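Local coordinates for protein phenol hydroxylase component phN (Pseudomonas stutzeri, PDB 3U52) that probably hydroxylates phenol and related aromatics at a diiron centre, as a subunit of the oxygenase of a multicomponent monooxygenase, at residues Ile352-Ser362 against Arg374-Lys382; Leu417-Glu425 against Phe431-Lys441. All blocks are in the same frame, centred on the assembly; numbering follows the deposited sequence.

Contact 1 of 2, residues Ile352-Ser362 against Arg374-Lys382; sequences IPEKEEMDWMS and RPRYEYLAK
A helical hairpin is closed here at two ends, by Arg374 reaching Asp359 and Ser362 and by Ile352 and Pro353 lying against Tyr377, Leu380 and Ala381. Arginine suits the first end because its long chain can cross between the helices and still spread several N-H groups. With CG anti to N (chi1 -175°) its side chain leaves the helix stretched out, then bends about the CG-CD bond and turns the guanidinium edge toward the other helix. NH2 gives an almost straight bond to Ser362 OG at 2.8 Å, in the guanidinium plane, and a second to Asp359 OD1 at 3.1 Å. The latter, part of a salt bridge, uses the anti lone pair of OD1, and that oxygen lies 24° out of the guanidinium plane. A water donates to the same OD1 and accepts from Arg374 NH1, while NE is bound by Asp370, which also holds Ser362 OG. Met358 covers one guanidinium face, its CE 3.5 Å from Arg374 NH1.

The segments 355-362 and 374-382 run at 162°, close to antiparallel, and apolar groups fill the seam. The flexible thioether of Met358 also meets Tyr377, SD lying obliquely 5.1 Å from the ring centroid in a Met-aromatic contact. Pro353, with its rigid, puckered ring, stands over the face of that ring instead: CG is 4.0 Å from the centroid, a CH-pi contact close to the ring normal. Tyr377 OH reaches on to Tyr282 of helix 254-283, against which Pro353 and Met361 also pack. Farther along, the branched Ile352 slides CG2 past Tyr377 CB and pushes CD1 onto the small Ala381, 3.7 Å from its CB and a tight 3.4 Å from its CA; Leu380 CB flanks the same methyl.

Contact 2 of 2, residues Leu417-Glu425 against Phe431-Lys441; sequences LSHRQIEHE and FCSDGCCDIFK. With ZN (zinc ion), chain I; GOL (glycerol), chain N.
Arg420 and Phe431 form an antiparallel hydrogen-bonded pair, with Arg420 N to Phe431 O at 3.1 Å and Phe431 N to Arg420 O at 2.9 Å. Beside this pair, the small Ser418 hydroxyl donates to Cys432 O, at 2.5 Å suspiciously short, and accepts from O1 of a glycerol probably from the crystallisation liquor.

Among charged groups, Arg420 folds back at chi2 (-68°) and sends NE to Asp434 OD1 at 2.9 Å, from above the carboxylate plane. NH2 adds a weak bond to OD2, while NH1 donates to His419 O and forms a salt bridge with Glu410.

Apolar and aromatic packing follows along the strand. Ile422 CG2 touches the edge of the Phe431 ring, 3.9 Å from CE2, and that flat ring fits between strand and helix with Cys437 CA over one face. Phe440 and His424 make a T-shaped (edge-to-face) pair, the Phe440 edge toward the histidine face, centroids 5.9 Å apart.

Cysteine thiolates, soft ligands suited to zinc, bind the metal: Cys432 SG at 2.4 Å, and Cys436 SG with Cys399 and Cys402 completing the set. Ser433 OG caps the helix at Cys436 N. A CxxC zinc knuckle (Cys399, Cys402) and a beta hairpin followed by a helix, with Cys432 in the link and Cys436 in the first helical turn, are consistent with the treble-clef zinc finger of a YHS domain.

How the contacts relate
From the N terminus, the chain first builds the long helices that carry the iron sites. Contact 1 then closes the 11-residue connection 363-373, most of it helix ends round the short turn 365-368. The chain passes through Cys399 and Cys402, the first two zinc ligands, before contact 2 spans residues 426-430, the tip of the hairpin and most of its second strand. The contacts stand in series, neither crossing nor enclosing the other, their centres 33 Å apart and their nearest atoms about 8 Å apart. Both lean on helix 254-283, contact 1 at Tyr282 and contact 2 at Trp267 and Arg271, so each attaches a later element to the same long helix.

Contact 1 of 2, residues Ile352-Ser362 against Arg374-Lys382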
loop_
_atom_site.group_PDB
_atom_site.type_symbol
_atom_site.label_atom_id
_atom_site.label_comp_id
_atom_site.label_asym_id
_atom_site.label_seq_id
_atom_site.Cartn_x
_atom_site.Cartn_y
_atom_site.Cartn_z
ATOM N N ILE A 352 19.570 -26.347 19.514
ATOM C CA ILE A 352 19.060 -26.568 20.858
ATOM C C ILE A 352 18.425 -25.257 21.384
ATOM O O ILE A 352 19.031 -24.223 21.283
ATOM C CB ILE A 352 20.204 -27.110 21.767
ATOM C CG1 ILE A 352 20.646 -28.480 21.226
ATOM C CG2 ILE A 352 19.771 -27.210 23.229
ATOM C CD1 ILE A 352 21.965 -28.934 21.779
ATOM N N PRO A 353 17.195 -25.309 21.930
ATOM C CA PRO A 353 16.531 -24.127 22.473
ATOM C C PRO A 353 17.376 -23.405 23.562
ATOM O O PRO A 353 18.112 -24.071 24.313
ATOM C CB PRO A 353 15.224 -24.704 23.077
ATOM C CG PRO A 353 15.523 -26.262 23.236
ATOM C CD PRO A 353 16.355 -26.528 22.036
ATOM N N GLU A 354 17.270 -22.078 23.645
ATOM C CA GLU A 354 17.977 -21.303 24.694
ATOM C C GLU A 354 17.441 -21.676 26.050
ATOM O O GLU A 354 16.337 -22.189 26.147
ATOM C CB GLU A 354 17.799 -19.788 24.504
ATOM C CG GLU A 354 18.119 -19.256 23.144
ATOM C CD GLU A 354 19.532 -19.611 22.692
ATOM O OE1 GLU A 354 19.700 -19.893 21.484
ATOM O OE2 GLU A 354 20.470 -19.610 23.528
ATOM N N LYS A 355 18.176 -21.368 27.119
ATOM C CA LYS A 355 17.719 -21.763 28.457
ATOM C C LYS A 355 16.364 -21.072 28.826
ATOM O O LYS A 355 15.496 -21.674 29.462
ATOM C CB LYS A 355 18.831 -21.566 29.511
ATOM C CG LYS A 355 18.834 -20.185 30.189
ATOM C CD LYS A 355 18.003 -20.165 31.518
ATOM C CE LYS A 355 17.181 -18.847 31.738
ATOM N NZ LYS A 355 17.972 -17.564 31.824
ATOM N N GLU A 356 16.166 -19.848 28.360
ATOM C CA GLU A 356 14.890 -19.147 28.565
ATOM C C GLU A 356 13.675 -19.807 27.857
ATOM O O GLU A 356 12.594 -19.846 28.404
ATOM C CB GLU A 356 15.023 -17.669 28.173
ATOM C CG GLU A 356 15.673 -17.409 26.800
ATOM C CD GLU A 356 17.202 -17.094 26.857
ATOM O OE1 GLU A 356 17.614 -16.120 26.162
ATOM O OE2 GLU A 356 17.981 -17.800 27.564
ATOM N N GLU A 357 13.878 -20.328 26.647
ATOM C CA GLU A 357 12.847 -21.068 25.929
ATOM C C GLU A 357 12.514 -22.344 26.675
ATOM O O GLU A 357 11.363 -22.705 26.842
ATOM C CB GLU A 357 13.328 -21.379 24.521
ATOM C CG GLU A 357 13.558 -20.145 23.659
ATOM C CD GLU A 357 14.004 -20.519 22.232
ATOM O OE1 GLU A 357 15.234 -20.715 21.991
ATOM O OE2 GLU A 357 13.119 -20.636 21.356
ATOM N N MET A 358 13.530 -23.019 27.175
ATOM C CA MET A 358 13.296 -24.203 27.967
ATOM C C MET A 358 12.524 -23.970 29.255
ATOM O O MET A 358 11.671 -24.804 29.618
ATOM C CB MET A 358 14.603 -24.923 28.221
ATOM C CG MET A 358 14.968 -25.853 27.022
ATOM S SD MET A 358 16.503 -26.682 27.103
ATOM C CE MET A 358 16.349 -27.831 28.466
ATOM N N ASP A 359 12.808 -22.870 29.962
ATOM C CA ASP A 359 11.990 -22.540 31.147
ATOM C C ASP A 359 10.542 -22.211 30.761
ATOM O O ASP A 359 9.619 -22.571 31.486
ATOM C CB ASP A 359 12.617 -21.406 31.980
ATOM C CG ASP A 359 14.051 -21.729 32.444
ATOM O OD1 ASP A 359 14.475 -22.913 32.411
ATOM O OD2 ASP A 359 14.773 -20.769 32.812
ATOM N N TRP A 360 10.336 -21.544 29.618
ATOM C CA TRP A 360 8.959 -21.353 29.057
ATOM C C TRP A 360 8.313 -22.706 28.786
ATOM O O TRP A 360 7.175 -22.948 29.142
ATOM C CB TRP A 360 9.005 -20.512 27.769
ATOM C CG TRP A 360 7.646 -20.283 27.049
ATOM C CD1 TRP A 360 6.747 -19.304 27.306
ATOM C CD2 TRP A 360 7.109 -21.038 25.947
ATOM N NE1 TRP A 360 5.656 -19.392 26.437
ATOM C CE2 TRP A 360 5.865 -20.453 25.594
ATOM C CE3 TRP A 360 7.572 -22.135 25.202
ATOM C CZ2 TRP A 360 5.075 -20.944 24.553
ATOM C CZ3 TRP A 360 6.760 -22.639 24.154
ATOM C CH2 TRP A 360 5.543 -22.034 23.843
ATOM N N MET A 361 9.059 -23.621 28.176
ATOM C CA MET A 361 8.542 -25.009 27.993
ATOM C C MET A 361 8.138 -25.778 29.259
ATOM O O MET A 361 7.103 -26.431 29.248
ATOM C CB MET A 361 9.517 -25.864 27.184
ATOM C CG MET A 361 9.021 -26.169 25.801
ATOM S SD MET A 361 10.025 -25.482 24.512
ATOM C CE MET A 361 11.557 -26.351 24.678
ATOM N N SER A 362 8.953 -25.699 30.322
ATOM C CA SER A 362 8.638 -26.281 31.639
ATOM C C SER A 362 7.281 -25.770 32.197
ATOM O O SER A 362 6.470 -26.544 32.707
ATOM C CB SER A 362 9.752 -25.915 32.631
ATOM O OG SER A 362 11.003 -26.377 32.191
ATOM N N ARG A 374 13.558 -32.132 28.560
ATOM C CA ARG A 374 14.712 -31.371 29.050
ATOM C C ARG A 374 16.022 -32.211 29.080
ATOM O O ARG A 374 17.037 -31.740 28.609
ATOM C CB ARG A 374 14.392 -30.741 30.421
ATOM C CG ARG A 374 15.490 -29.801 30.983
ATOM C CD ARG A 374 15.037 -29.227 32.319
ATOM N NE ARG A 374 14.144 -28.087 32.155
ATOM C CZ ARG A 374 14.567 -26.849 31.879
ATOM N NH1 ARG A 374 15.859 -26.617 31.712
ATOM N NH2 ARG A 374 13.696 -25.835 31.762
ATOM N N PRO A 375 15.987 -33.460 29.607
ATOM C CA PRO A 375 17.213 -34.274 29.628
ATOM C C PRO A 375 17.797 -34.557 28.224
ATOM O O PRO A 375 18.990 -34.699 28.085
ATOM C CB PRO A 375 16.781 -35.589 30.269
ATOM C CG PRO A 375 15.358 -35.425 30.707
ATOM C CD PRO A 375 14.838 -34.122 30.269
ATOM N N ARG A 376 16.943 -34.599 27.192
ATOM C CA ARG A 376 17.414 -34.781 25.825
ATOM C C ARG A 376 18.289 -33.619 25.442
ATOM O O ARG A 376 19.361 -33.838 24.884
ATOM C CB ARG A 376 16.263 -34.824 24.835
ATOM C CG ARG A 376 15.263 -35.904 25.118
ATOM C CD ARG A 376 14.176 -35.946 23.979
ATOM N NE ARG A 376 13.338 -37.119 24.251
ATOM C CZ ARG A 376 12.538 -37.699 23.372
ATOM N NH1 ARG A 376 12.427 -37.202 22.120
ATOM N NH2 ARG A 376 11.840 -38.765 23.762
ATOM N N TYR A 377 17.810 -32.393 25.683
ATOM C CA TYR A 377 18.574 -31.181 25.319
ATOM C C TYR A 377 19.854 -31.055 26.181
ATOM O O TYR A 377 20.893 -30.639 25.688
ATOM C CB TYR A 377 17.680 -29.929 25.380
ATOM C CG TYR A 377 16.431 -30.061 24.469
ATOM C CD1 TYR A 377 16.565 -30.268 23.088
ATOM C CD2 TYR A 377 15.135 -30.001 24.998
ATOM C CE1 TYR A 377 15.414 -30.436 22.253
ATOM C CE2 TYR A 377 13.995 -30.161 24.188
ATOM C CZ TYR A 377 14.151 -30.385 22.829
ATOM O OH TYR A 377 13.040 -30.535 22.042
ATOM N N GLU A 378 19.787 -31.478 27.442
ATOM C CA GLU A 378 21.003 -31.507 28.272
ATOM C C GLU A 378 22.098 -32.388 27.626
ATOM O O GLU A 378 23.240 -31.930 27.422
ATOM C CB GLU A 378 20.666 -31.925 29.689
ATOM C CG GLU A 378 19.702 -30.958 30.358
ATOM C CD GLU A 378 19.353 -31.357 31.784
ATOM O OE1 GLU A 378 18.798 -30.508 32.536
ATOM O OE2 GLU A 378 19.635 -32.511 32.163
ATOM N N TYR A 379 21.731 -33.633 27.286
ATOM C CA TYR A 379 22.624 -34.566 26.596
ATOM C C TYR A 379 23.092 -34.073 25.224
ATOM O O TYR A 379 24.286 -34.138 24.917
ATOM C CB TYR A 379 21.974 -35.966 26.463
ATOM C CG TYR A 379 22.858 -36.951 25.707
ATOM C CD1 TYR A 379 23.978 -37.559 26.328
ATOM C CD2 TYR A 379 22.616 -37.231 24.379
ATOM C CE1 TYR A 379 24.828 -38.448 25.619
ATOM C CE2 TYR A 379 23.466 -38.107 23.652
ATOM C CZ TYR A 379 24.552 -38.710 24.296
ATOM O OH TYR A 379 25.378 -39.547 23.599
ATOM N N LEU A 380 22.160 -33.580 24.395
ATOM C CA LEU A 380 22.549 -33.175 23.039
ATOM C C LEU A 380 23.482 -31.961 23.081
ATOM O O LEU A 380 24.389 -31.853 22.268
ATOM C CB LEU A 380 21.314 -32.852 22.194
ATOM C CG LEU A 380 20.418 -34.035 21.895
ATOM C CD1 LEU A 380 19.094 -33.504 21.308
ATOM C CD2 LEU A 380 21.145 -35.016 20.966
ATOM N N ALA A 381 23.289 -31.080 24.064
ATOM C CA ALA A 381 24.192 -29.921 24.189
ATOM C C ALA A 381 25.611 -30.307 24.677
ATOM O O ALA A 381 26.607 -29.767 24.201
ATOM C CB ALA A 381 23.575 -28.866 25.081
ATOM N N LYS A 382 25.693 -31.242 25.600
ATOM C CA LYS A 382 26.991 -31.743 26.034
ATOM C C LYS A 382 27.712 -32.400 24.853
ATOM O O LYS A 382 28.907 -32.145 24.602
ATOM C CB LYS A 382 26.773 -32.791 27.105
ATOM C CG LYS A 382 26.537 -32.254 28.490
ATOM C CD LYS A 382 25.893 -33.359 29.356
ATOM C CE LYS A 382 25.845 -34.743 28.629
ATOM N NZ LYS A 382 27.174 -35.438 28.287
HETATM O O HOH W 1 16.639 -23.801 31.114
#

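Contact 2 of 2, residues Leu417-Glu425 against Phe431-Lys441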
loop_
_atom_site.group_PDB
_atom_site.type_symbol
_atom_site.label_atom_id
_atom_site.label_comp_id
_atom_site.label_asym_id
_atom_site.label_seq_id
_atom_site.Cartn_x
_atom_site.Cartn_y
_atom_site.Cartn_z
ATOM N N LEU A 417 6.951 -46.535 21.754
ATOM C CA LEU A 417 6.379 -46.178 20.427
ATOM C C LEU A 417 5.021 -46.826 20.188
ATOM O O LEU A 417 4.804 -47.993 20.555
ATOM C CB LEU A 417 7.401 -46.522 19.316
ATOM C CG LEU A 417 8.453 -45.538 18.814
ATOM C CD1 LEU A 417 8.600 -44.134 19.479
ATOM C CD2 LEU A 417 9.803 -46.129 18.334
ATOM N N SER A 418 4.070 -46.071 19.620
ATOM C CA SER A 418 2.707 -46.603 19.335
ATOM C C SER A 418 2.672 -47.286 17.968
ATOM O O SER A 418 1.666 -47.238 17.271
ATOM C CB SER A 418 1.624 -45.538 19.398
ATOM O OG SER A 418 1.950 -44.464 18.525
ATOM N N HIS A 419 3.778 -47.925 17.613
ATOM C CA HIS A 419 3.882 -48.726 16.369
ATOM C C HIS A 419 2.761 -49.764 16.286
ATOM O O HIS A 419 2.404 -50.387 17.308
ATOM C CB HIS A 419 5.291 -49.376 16.234
ATOM C CG HIS A 419 5.412 -50.417 15.145
ATOM N ND1 HIS A 419 5.129 -51.752 15.358
ATOM C CD2 HIS A 419 5.737 -50.305 13.830
ATOM C CE1 HIS A 419 5.275 -52.419 14.224
ATOM N NE2 HIS A 419 5.656 -51.568 13.284
ATOM N N ARG A 420 2.211 -49.929 15.065
ATOM C CA ARG A 420 1.282 -51.026 14.748
ATOM C C ARG A 420 1.718 -51.649 13.431
ATOM O O ARG A 420 2.363 -50.962 12.580
ATOM C CB ARG A 420 -0.156 -50.512 14.609
ATOM C CG ARG A 420 -0.718 -49.789 15.813
ATOM C CD ARG A 420 -0.915 -50.726 17.007
ATOM N NE ARG A 420 -1.447 -49.958 18.145
ATOM C CZ ARG A 420 -0.730 -49.480 19.169
ATOM N NH1 ARG A 420 0.585 -49.659 19.280
ATOM N NH2 ARG A 420 -1.349 -48.801 20.109
ATOM N N GLN A 421 1.418 -52.946 13.250
ATOM C CA GLN A 421 1.751 -53.613 11.970
ATOM C C GLN A 421 0.696 -54.634 11.643
ATOM O O GLN A 421 -0.001 -55.152 12.534
ATOM C CB GLN A 421 3.168 -54.232 11.924
ATOM C CG GLN A 421 3.392 -55.551 12.675
ATOM C CD GLN A 421 4.814 -56.032 12.557
ATOM O OE1 GLN A 421 5.640 -55.742 13.422
ATOM N NE2 GLN A 421 5.125 -56.737 11.473
ATOM N N ILE A 422 0.572 -54.909 10.365
ATOM C CA ILE A 422 -0.484 -55.765 9.885
ATOM C C ILE A 422 0.106 -56.584 8.735
ATOM O O ILE A 422 1.185 -56.266 8.239
ATOM C CB ILE A 422 -1.718 -54.868 9.523
ATOM C CG1 ILE A 422 -2.980 -55.226 10.336
ATOM C CG2 ILE A 422 -1.796 -54.460 8.028
ATOM C CD1 ILE A 422 -4.040 -56.187 9.668
ATOM N N GLU A 423 -0.560 -57.682 8.397
ATOM C CA GLU A 423 -0.325 -58.407 7.164
ATOM C C GLU A 423 -1.531 -58.177 6.287
ATOM O O GLU A 423 -2.680 -58.302 6.736
ATOM C CB GLU A 423 -0.185 -59.896 7.439
ATOM C CG GLU A 423 0.970 -60.204 8.298
ATOM C CD GLU A 423 1.118 -61.680 8.521
ATOM O OE1 GLU A 423 1.430 -62.407 7.528
ATOM O OE2 GLU A 423 0.926 -62.110 9.685
ATOM N N HIS A 424 -1.265 -57.763 5.057
ATOM C CA HIS A 424 -2.332 -57.609 4.091
ATOM C C HIS A 424 -1.945 -58.299 2.778
ATOM O O HIS A 424 -1.002 -57.859 2.090
ATOM C CB HIS A 424 -2.621 -56.136 3.809
ATOM C CG HIS A 424 -3.789 -55.933 2.903
ATOM N ND1 HIS A 424 -3.650 -55.620 1.568
ATOM C CD2 HIS A 424 -5.123 -56.034 3.133
ATOM C CE1 HIS A 424 -4.844 -55.545 1.004
ATOM N NE2 HIS A 424 -5.755 -55.783 1.934
ATOM N N GLU A 425 -2.693 -59.357 2.446
ATOM C CA GLU A 425 -2.477 -60.184 1.258
ATOM C C GLU A 425 -1.025 -60.573 1.080
ATOM O O GLU A 425 -0.460 -60.425 0.006
ATOM C CB GLU A 425 -3.072 -59.507 0.004
ATOM C CG GLU A 425 -4.520 -59.080 0.301
ATOM C CD GLU A 425 -5.382 -58.801 -0.925
ATOM O OE1 GLU A 425 -6.621 -58.658 -0.756
ATOM O OE2 GLU A 425 -4.843 -58.776 -2.048
ATOM N N PHE A 431 2.481 -48.783 10.746
ATOM C CA PHE A 431 1.755 -47.530 11.071
ATOM C C PHE A 431 2.304 -46.888 12.343
ATOM O O PHE A 431 2.872 -47.581 13.192
ATOM C CB PHE A 431 0.254 -47.832 11.226
ATOM C CG PHE A 431 -0.279 -48.666 10.106
ATOM C CD1 PHE A 431 -0.540 -48.094 8.860
ATOM C CD2 PHE A 431 -0.385 -50.048 10.245
ATOM C CE1 PHE A 431 -0.955 -48.906 7.766
ATOM C CE2 PHE A 431 -0.850 -50.868 9.161
ATOM C CZ PHE A 431 -1.100 -50.302 7.938
ATOM N N CYS A 432 2.073 -45.577 12.499
ATOM C CA CYS A 432 2.511 -44.855 13.711
ATOM C C CYS A 432 1.491 -44.972 14.878
ATOM O O CYS A 432 1.809 -44.547 16.010
ATOM C CB CYS A 432 2.678 -43.387 13.360
ATOM S SG CYS A 432 1.094 -42.613 12.866
ATOM N N SER A 433 0.296 -45.495 14.615
ATOM C CA SER A 433 -0.828 -45.425 15.540
ATOM C C SER A 433 -2.006 -46.284 15.080
ATOM O O SER A 433 -2.046 -46.724 13.938
ATOM C CB SER A 433 -1.351 -43.997 15.581
ATOM O OG SER A 433 -1.685 -43.612 14.235
ATOM N N ASP A 434 -2.992 -46.453 15.969
ATOM C CA ASP A 434 -4.267 -47.077 15.646
ATOM C C ASP A 434 -5.001 -46.220 14.640
ATOM O O ASP A 434 -5.719 -46.744 13.818
ATOM C CB ASP A 434 -5.138 -47.238 16.889
ATOM C CG ASP A 434 -4.606 -48.311 17.860
ATOM O OD1 ASP A 434 -4.257 -49.431 17.427
ATOM O OD2 ASP A 434 -4.568 -48.017 19.065
ATOM N N GLY A 435 -4.863 -44.905 14.705
ATOM C CA GLY A 435 -5.678 -44.058 13.835
ATOM C C GLY A 435 -5.327 -44.280 12.372
ATOM O O GLY A 435 -6.213 -44.394 11.535
ATOM N N CYS A 436 -4.028 -44.374 12.085
ATOM C CA CYS A 436 -3.527 -44.626 10.730
ATOM C C CYS A 436 -3.780 -46.078 10.323
ATOM O O CYS A 436 -4.152 -46.357 9.209
ATOM C CB CYS A 436 -2.057 -44.281 10.662
ATOM S SG CYS A 436 -1.721 -42.448 10.490
ATOM N N CYS A 437 -3.627 -46.997 11.259
ATOM C CA CYS A 437 -3.983 -48.394 11.004
ATOM C C CYS A 437 -5.423 -48.531 10.519
ATOM O O CYS A 437 -5.672 -49.208 9.523
ATOM C CB CYS A 437 -3.688 -49.270 12.250
ATOM S SG CYS A 437 -3.811 -51.059 11.846
ATOM N N ASP A 438 -6.393 -47.887 11.186
ATOM C CA ASP A 438 -7.794 -48.004 10.803
ATOM C C ASP A 438 -8.114 -47.408 9.445
ATOM O O ASP A 438 -8.979 -47.905 8.729
ATOM C CB ASP A 438 -8.701 -47.341 11.823
ATOM C CG ASP A 438 -8.859 -48.166 13.086
ATOM O OD1 ASP A 438 -8.262 -49.285 13.176
ATOM O OD2 ASP A 438 -9.559 -47.659 13.992
ATOM N N ILE A 439 -7.437 -46.322 9.096
ATOM C CA ILE A 439 -7.597 -45.714 7.781
ATOM C C ILE A 439 -7.094 -46.741 6.715
ATOM O O ILE A 439 -7.747 -46.982 5.676
ATOM C CB ILE A 439 -6.761 -44.379 7.688
ATOM C CG1 ILE A 439 -7.370 -43.305 8.572
ATOM C CG2 ILE A 439 -6.640 -43.905 6.217
ATOM C CD1 ILE A 439 -6.500 -42.123 8.801
ATOM N N PHE A 440 -5.942 -47.350 6.963
ATOM C CA PHE A 440 -5.364 -48.279 5.954
ATOM C C PHE A 440 -6.308 -49.467 5.764
ATOM O O PHE A 440 -6.543 -49.927 4.634
ATOM C CB PHE A 440 -4.003 -48.763 6.407
ATOM C CG PHE A 440 -3.387 -49.788 5.494
ATOM C CD1 PHE A 440 -2.522 -49.385 4.505
ATOM C CD2 PHE A 440 -3.709 -51.153 5.605
ATOM C CE1 PHE A 440 -1.934 -50.316 3.632
ATOM C CE2 PHE A 440 -3.129 -52.099 4.749
ATOM C CZ PHE A 440 -2.254 -51.670 3.741
ATOM N N LYS A 441 -6.861 -49.966 6.858
ATOM C CA LYS A 441 -7.702 -51.173 6.813
ATOM C C LYS A 441 -8.977 -50.964 6.028
ATOM O O LYS A 441 -9.462 -51.903 5.395
ATOM C CB LYS A 441 -8.019 -51.701 8.216
ATOM C CG LYS A 441 -6.772 -52.249 8.907
ATOM C CD LYS A 441 -7.034 -52.935 10.228
ATOM C CE LYS A 441 -7.988 -52.142 11.088
ATOM N NZ LYS A 441 -7.925 -52.709 12.488
HETATM ZN ZN ZN I . 0.527 -42.389 10.581
HETATM C C1 GOL N . 0.799 -41.717 19.089
HETATM O O1 GOL N . 0.186 -42.311 18.014
HETATM C C2 GOL N . -0.302 -40.994 19.817
HETATM O O2 GOL N . -0.261 -41.211 21.215
HETATM C C3 GOL N . -0.429 -39.559 19.337
HETATM O O3 GOL N . 0.719 -39.091 18.683
#